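Long-range contact in early transcribed membrane protein 13 (Plasmodium falciparum, PDB 2VWA), which binds phosphatidylethanolamine in its soluble domain and is apparently essential for liver-stage development of the malaria parasite: residues N2-K14 / E55-N67. Sequence-based numbering, arbitrary orientation.
Sequences NKINLNKPIIENK and EYMQKFVQGLQEN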
loop_
_atom_site.group_PDB
_atom_site.type_symbol
_atom_site.label_atom_id
_atom_site.label_comp_id
_atom_site.label_asym_id
_atom_site.label_seq_id
_atom_site.Cartn_x
_atom_site.Cartn_y
_atom_site.Cartn_z
ATOM N N ASN A 2 -9.674 -10.267 7.706
ATOM C CA ASN A 2 -8.581 -9.256 7.755
ATOM C C ASN A 2 -7.567 -9.393 6.601
ATOM O O ASN A 2 -6.373 -9.086 6.747
ATOM C CB ASN A 2 -7.884 -9.287 9.124
ATOM C CG ASN A 2 -7.090 -8.016 9.413
ATOM O OD1 ASN A 2 -6.032 -8.067 10.048
ATOM N ND2 ASN A 2 -7.597 -6.871 8.951
ATOM N N LYS A 3 -8.061 -9.843 5.450
ATOM C CA LYS A 3 -7.267 -9.918 4.221
ATOM C C LYS A 3 -7.748 -8.850 3.236
ATOM O O LYS A 3 -8.792 -8.231 3.448
ATOM C CB LYS A 3 -7.408 -11.302 3.587
ATOM C CG LYS A 3 -8.850 -11.673 3.255
ATOM C CD LYS A 3 -8.926 -12.842 2.288
ATOM C CE LYS A 3 -10.380 -13.163 1.948
ATOM N NZ LYS A 3 -10.452 -14.230 0.924
ATOM N N ILE A 4 -7.006 -8.650 2.153
ATOM C CA ILE A 4 -7.383 -7.633 1.170
ATOM C C ILE A 4 -7.823 -8.259 -0.153
ATOM O O ILE A 4 -7.258 -9.256 -0.591
ATOM C CB ILE A 4 -6.250 -6.582 0.987
ATOM C CG1 ILE A 4 -6.336 -5.546 2.119
ATOM C CG2 ILE A 4 -6.312 -5.924 -0.397
ATOM C CD1 ILE A 4 -5.265 -4.498 2.111
ATOM N N ASN A 5 -8.842 -7.685 -0.777
ATOM C CA ASN A 5 -9.307 -8.189 -2.059
ATOM C C ASN A 5 -8.905 -7.289 -3.238
ATOM O O ASN A 5 -9.410 -6.169 -3.388
ATOM C CB ASN A 5 -10.819 -8.416 -2.034
ATOM C CG ASN A 5 -11.379 -8.698 -3.409
ATOM O OD1 ASN A 5 -11.137 -9.750 -3.989
ATOM N ND2 ASN A 5 -12.113 -7.742 -3.948
ATOM N N LEU A 6 -8.009 -7.781 -4.089
ATOM C CA LEU A 6 -7.492 -6.944 -5.162
ATOM C C LEU A 6 -8.444 -6.889 -6.343
ATOM O O LEU A 6 -8.192 -6.182 -7.325
ATOM C CB LEU A 6 -6.085 -7.375 -5.565
ATOM C CG LEU A 6 -5.119 -7.319 -4.384
ATOM C CD1 LEU A 6 -3.943 -8.225 -4.628
ATOM C CD2 LEU A 6 -4.667 -5.888 -4.090
ATOM N N ASN A 7 -9.556 -7.611 -6.210
ATOM C CA ASN A 7 -10.611 -7.638 -7.220
ATOM C C ASN A 7 -11.660 -6.526 -7.117
ATOM O O ASN A 7 -12.361 -6.258 -8.094
ATOM C CB ASN A 7 -11.282 -9.017 -7.262
ATOM C CG ASN A 7 -10.375 -10.081 -7.854
ATOM O OD1 ASN A 7 -9.651 -9.827 -8.819
ATOM N ND2 ASN A 7 -10.410 -11.278 -7.278
ATOM N N LYS A 8 -11.778 -5.905 -5.943
ATOM C CA LYS A 8 -12.596 -4.705 -5.794
ATOM C C LYS A 8 -12.001 -3.596 -6.659
ATOM O O LYS A 8 -10.785 -3.382 -6.641
ATOM C CB LYS A 8 -12.659 -4.236 -4.343
ATOM C CG LYS A 8 -13.666 -4.971 -3.459
ATOM C CD LYS A 8 -13.496 -4.595 -1.960
ATOM C CE LYS A 8 -14.691 -3.819 -1.375
ATOM N NZ LYS A 8 -14.841 -2.410 -1.860
ATOM N N PRO A 9 -12.844 -2.906 -7.451
ATOM C CA PRO A 9 -12.347 -1.759 -8.207
ATOM C C PRO A 9 -11.994 -0.613 -7.263
ATOM O O PRO A 9 -12.400 -0.609 -6.111
ATOM C CB PRO A 9 -13.541 -1.361 -9.087
ATOM C CG PRO A 9 -14.507 -2.485 -8.994
ATOM C CD PRO A 9 -14.279 -3.147 -7.691
ATOM N N ILE A 10 -11.237 0.346 -7.772
ATOM C CA ILE A 10 -10.841 1.520 -7.022
ATOM C C ILE A 10 -11.987 2.523 -7.016
ATOM O O ILE A 10 -12.622 2.758 -8.062
ATOM C CB ILE A 10 -9.577 2.135 -7.639
ATOM C CG1 ILE A 10 -8.365 1.277 -7.282
ATOM C CG2 ILE A 10 -9.372 3.580 -7.180
ATOM C CD1 ILE A 10 -7.144 1.590 -8.121
ATOM N N ILE A 11 -12.252 3.101 -5.840
ATOM C CA ILE A 11 -13.294 4.128 -5.682
ATOM C C ILE A 11 -12.678 5.480 -5.349
ATOM O O ILE A 11 -11.599 5.550 -4.783
ATOM C CB ILE A 11 -14.391 3.706 -4.666
ATOM C CG1 ILE A 11 -13.846 3.617 -3.240
ATOM C CG2 ILE A 11 -14.961 2.337 -5.035
ATOM C CD1 ILE A 11 -14.912 3.243 -2.181
ATOM N N GLU A 12 -13.339 6.555 -5.742
ATOM C CA GLU A 12 -12.863 7.900 -5.416
ATOM C C GLU A 12 -13.021 8.094 -3.887
ATOM O O GLU A 12 -14.095 7.837 -3.337
ATOM C CB GLU A 12 -13.674 8.942 -6.205
ATOM C CG GLU A 12 -13.070 10.359 -6.277
ATOM C CD GLU A 12 -14.137 11.463 -6.518
ATOM O OE1 GLU A 12 -13.782 12.552 -7.044
ATOM O OE2 GLU A 12 -15.336 11.259 -6.172
ATOM N N ASN A 13 -11.944 8.489 -3.207
ATOM C CA ASN A 13 -12.026 8.893 -1.808
ATOM C C ASN A 13 -12.630 10.276 -1.815
ATOM O O ASN A 13 -12.074 11.186 -2.435
ATOM C CB ASN A 13 -10.639 8.935 -1.149
ATOM C CG ASN A 13 -10.703 9.058 0.390
ATOM O OD1 ASN A 13 -11.435 9.884 0.933
ATOM N ND2 ASN A 13 -9.923 8.231 1.084
ATOM N N LYS A 14 -13.773 10.428 -1.147
ATOM C CA LYS A 14 -14.448 11.724 -1.070
ATOM C C LYS A 14 -14.385 12.352 0.326
ATOM O O LYS A 14 -14.951 13.424 0.567
ATOM C CB LYS A 14 -15.902 11.594 -1.504
ATOM C CG LYS A 14 -16.111 11.707 -2.986
ATOM C CD LYS A 14 -17.429 11.045 -3.358
ATOM C CE LYS A 14 -17.739 11.247 -4.828
ATOM N NZ LYS A 14 -18.378 10.025 -5.397
ATOM N N GLU A 55 -2.021 1.255 -9.291
ATOM C CA GLU A 55 -3.315 0.658 -9.023
ATOM C C GLU A 55 -3.231 -0.416 -7.914
ATOM O O GLU A 55 -4.110 -0.510 -7.045
ATOM C CB GLU A 55 -3.861 0.111 -10.329
ATOM C CG GLU A 55 -5.183 -0.609 -10.236
ATOM C CD GLU A 55 -5.590 -1.214 -11.594
ATOM O OE1 GLU A 55 -6.270 -0.488 -12.367
ATOM O OE2 GLU A 55 -5.220 -2.397 -11.866
ATOM N N TYR A 56 -2.147 -1.194 -7.939
ATOM C CA TYR A 56 -1.832 -2.151 -6.915
ATOM C C TYR A 56 -1.666 -1.522 -5.527
ATOM O O TYR A 56 -2.186 -2.040 -4.529
ATOM C CB TYR A 56 -0.579 -2.890 -7.332
ATOM C CG TYR A 56 0.018 -3.802 -6.304
ATOM C CD1 TYR A 56 -0.750 -4.789 -5.679
ATOM C CD2 TYR A 56 1.370 -3.697 -5.982
ATOM C CE1 TYR A 56 -0.187 -5.640 -4.742
ATOM C CE2 TYR A 56 1.948 -4.544 -5.056
ATOM C CZ TYR A 56 1.170 -5.509 -4.443
ATOM O OH TYR A 56 1.755 -6.343 -3.526
HETATM N N MSE A 57 -0.962 -0.403 -5.439
HETATM C CA MSE A 57 -0.826 0.219 -4.136
HETATM C C MSE A 57 -2.099 0.892 -3.654
HETATM O O MSE A 57 -2.405 0.813 -2.475
HETATM C CB MSE A 57 0.371 1.139 -4.057
HETATM C CG MSE A 57 1.086 1.274 -5.328
HETATM SE SE MSE A 57 2.971 1.156 -4.917
HETATM C CE MSE A 57 3.607 0.154 -6.472
ATOM N N GLN A 58 -2.830 1.517 -4.573
ATOM C CA GLN A 58 -4.130 2.101 -4.280
ATOM C C GLN A 58 -5.109 1.072 -3.730
ATOM O O GLN A 58 -5.716 1.286 -2.691
ATOM C CB GLN A 58 -4.725 2.741 -5.523
ATOM C CG GLN A 58 -4.316 4.176 -5.739
ATOM C CD GLN A 58 -5.448 5.019 -6.320
ATOM O OE1 GLN A 58 -5.780 4.895 -7.503
ATOM N NE2 GLN A 58 -6.049 5.883 -5.487
ATOM N N LYS A 59 -5.242 -0.055 -4.422
ATOM C CA LYS A 59 -6.166 -1.109 -3.989
ATOM C C LYS A 59 -5.830 -1.541 -2.585
ATOM O O LYS A 59 -6.726 -1.836 -1.796
ATOM C CB LYS A 59 -6.151 -2.309 -4.927
ATOM C CG LYS A 59 -6.800 -2.077 -6.274
ATOM C CD LYS A 59 -6.843 -3.401 -6.994
ATOM C CE LYS A 59 -7.093 -3.244 -8.475
ATOM N NZ LYS A 59 -8.530 -3.042 -8.744
ATOM N N PHE A 60 -4.540 -1.530 -2.277
ATOM C CA PHE A 60 -4.048 -1.875 -0.942
ATOM C C PHE A 60 -4.383 -0.848 0.140
ATOM O O PHE A 60 -4.767 -1.212 1.249
ATOM C CB PHE A 60 -2.537 -2.121 -0.957
ATOM C CG PHE A 60 -2.170 -3.417 -0.372
ATOM C CD1 PHE A 60 -2.018 -3.550 1.003
ATOM C CD2 PHE A 60 -2.043 -4.541 -1.182
ATOM C CE1 PHE A 60 -1.715 -4.793 1.559
ATOM C CE2 PHE A 60 -1.744 -5.782 -0.622
ATOM C CZ PHE A 60 -1.589 -5.907 0.742
ATOM N N VAL A 61 -4.232 0.426 -0.194
ATOM C CA VAL A 61 -4.515 1.493 0.747
ATOM C C VAL A 61 -6.034 1.572 0.993
ATOM O O VAL A 61 -6.476 1.834 2.115
ATOM C CB VAL A 61 -3.914 2.872 0.268
ATOM C CG1 VAL A 61 -4.416 4.018 1.122
ATOM C CG2 VAL A 61 -2.378 2.834 0.285
ATOM N N GLN A 62 -6.818 1.321 -0.053
ATOM C CA GLN A 62 -8.264 1.343 0.068
ATOM C C GLN A 62 -8.822 0.181 0.888
ATOM O O GLN A 62 -9.727 0.385 1.693
ATOM C CB GLN A 62 -8.946 1.478 -1.299
ATOM C CG GLN A 62 -8.820 2.915 -1.813
ATOM C CD GLN A 62 -9.617 3.243 -3.063
ATOM O OE1 GLN A 62 -9.516 4.367 -3.576
ATOM N NE2 GLN A 62 -10.415 2.281 -3.560
ATOM N N GLY A 63 -8.252 -1.010 0.693
ATOM C CA GLY A 63 -8.692 -2.213 1.382
ATOM C C GLY A 63 -8.367 -2.075 2.843
ATOM O O GLY A 63 -9.183 -2.360 3.734
ATOM N N LEU A 64 -7.179 -1.564 3.094
ATOM C CA LEU A 64 -6.671 -1.455 4.437
ATOM C C LEU A 64 -7.469 -0.436 5.205
ATOM O O LEU A 64 -7.734 -0.632 6.384
ATOM C CB LEU A 64 -5.204 -1.098 4.386
ATOM C CG LEU A 64 -4.257 -1.831 5.306
ATOM C CD1 LEU A 64 -4.750 -3.258 5.728
ATOM C CD2 LEU A 64 -2.926 -1.870 4.571
ATOM N N GLN A 65 -7.907 0.625 4.537
ATOM C CA GLN A 65 -8.805 1.581 5.184
ATOM C C GLN A 65 -10.121 0.949 5.630
ATOM O O GLN A 65 -10.532 1.151 6.784
ATOM C CB GLN A 65 -9.061 2.814 4.315
ATOM C CG GLN A 65 -7.939 3.802 4.322
ATOM C CD GLN A 65 -8.113 4.899 3.302
ATOM O OE1 GLN A 65 -8.826 5.864 3.535
ATOM N NE2 GLN A 65 -7.438 4.772 2.170
ATOM N N GLU A 66 -10.772 0.179 4.755
ATOM C CA GLU A 66 -12.035 -0.513 5.133
ATOM C C GLU A 66 -11.845 -1.476 6.298
ATOM O O GLU A 66 -12.582 -1.427 7.263
ATOM C CB GLU A 66 -12.626 -1.370 4.012
ATOM C CG GLU A 66 -12.816 -0.779 2.669
ATOM C CD GLU A 66 -13.421 -1.812 1.737
ATOM O OE1 GLU A 66 -14.330 -2.560 2.201
ATOM O OE2 GLU A 66 -12.987 -1.889 0.563
ATOM N N ASN A 67 -10.875 -2.371 6.158
ATOM C CA ASN A 67 -10.537 -3.368 7.173
ATOM C C ASN A 67 -10.171 -2.802 8.541
ATOM O O ASN A 67 -10.577 -3.341 9.558
ATOM C CB ASN A 67 -9.403 -4.263 6.674
ATOM C CG ASN A 67 -9.773 -5.023 5.411
ATOM O OD1 ASN A 67 -8.914 -5.637 4.769
ATOM N ND2 ASN A 67 -11.050 -4.979 5.037
HETATM O O HOH W 1 -9.139 -3.360 -2.332
#
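Ile-4 packs against helix 54-67, and its CD1 comes to rest over one face of the Phe-60 ring, 3.9 Å from the ring centroid and 27° off the normal. The same methyl touches Leu-64 CD1 at 3.9 Å, close to the backbone of Gly-63 and Leu-64; Gly-63, with no side chain, lets Ile-4 lie close against the helix. Leu-6 continues the apolar seam: CD2 meets Phe-60 CD2 obliquely and lies at the edge of the Tyr-56 ring. Phe-60 and Tyr-56 also pack on Ile-35 of helix 21-41. In this all-helical lipid-binding domain, the irregular N-terminal segment 2-14 runs antiparallel along the helix, reverses through a type I turn at 5-8 and returns along a neighbouring face; the side chain of Tyr-56 is about 13 Å from the bound phosphatidylethanolamine. A water bridges Asn-5 O and Lys-59 O inside the bend. Extended until its last torsion (chi4 -81°), Lys-59 donates a hydrogen bond from NZ to Lys-8 O (3.1 Å), reaching it 32° out of the carbonyl plane. On the returning arm Ile-10 lays CD1 3.6 Å from Glu-55 CG and beside Gln-58. Toward solvent the contact is looser: Lys-8, bent at chi3 and chi4, meets Glu-66 from the opposite direction in a salt bridge whose NZ to OE2 hydrogen bond is weak. Asn-13 ND2 lies near Gln-65 OE1 but bonds to Glu-77 OE1 and Leu-72 O.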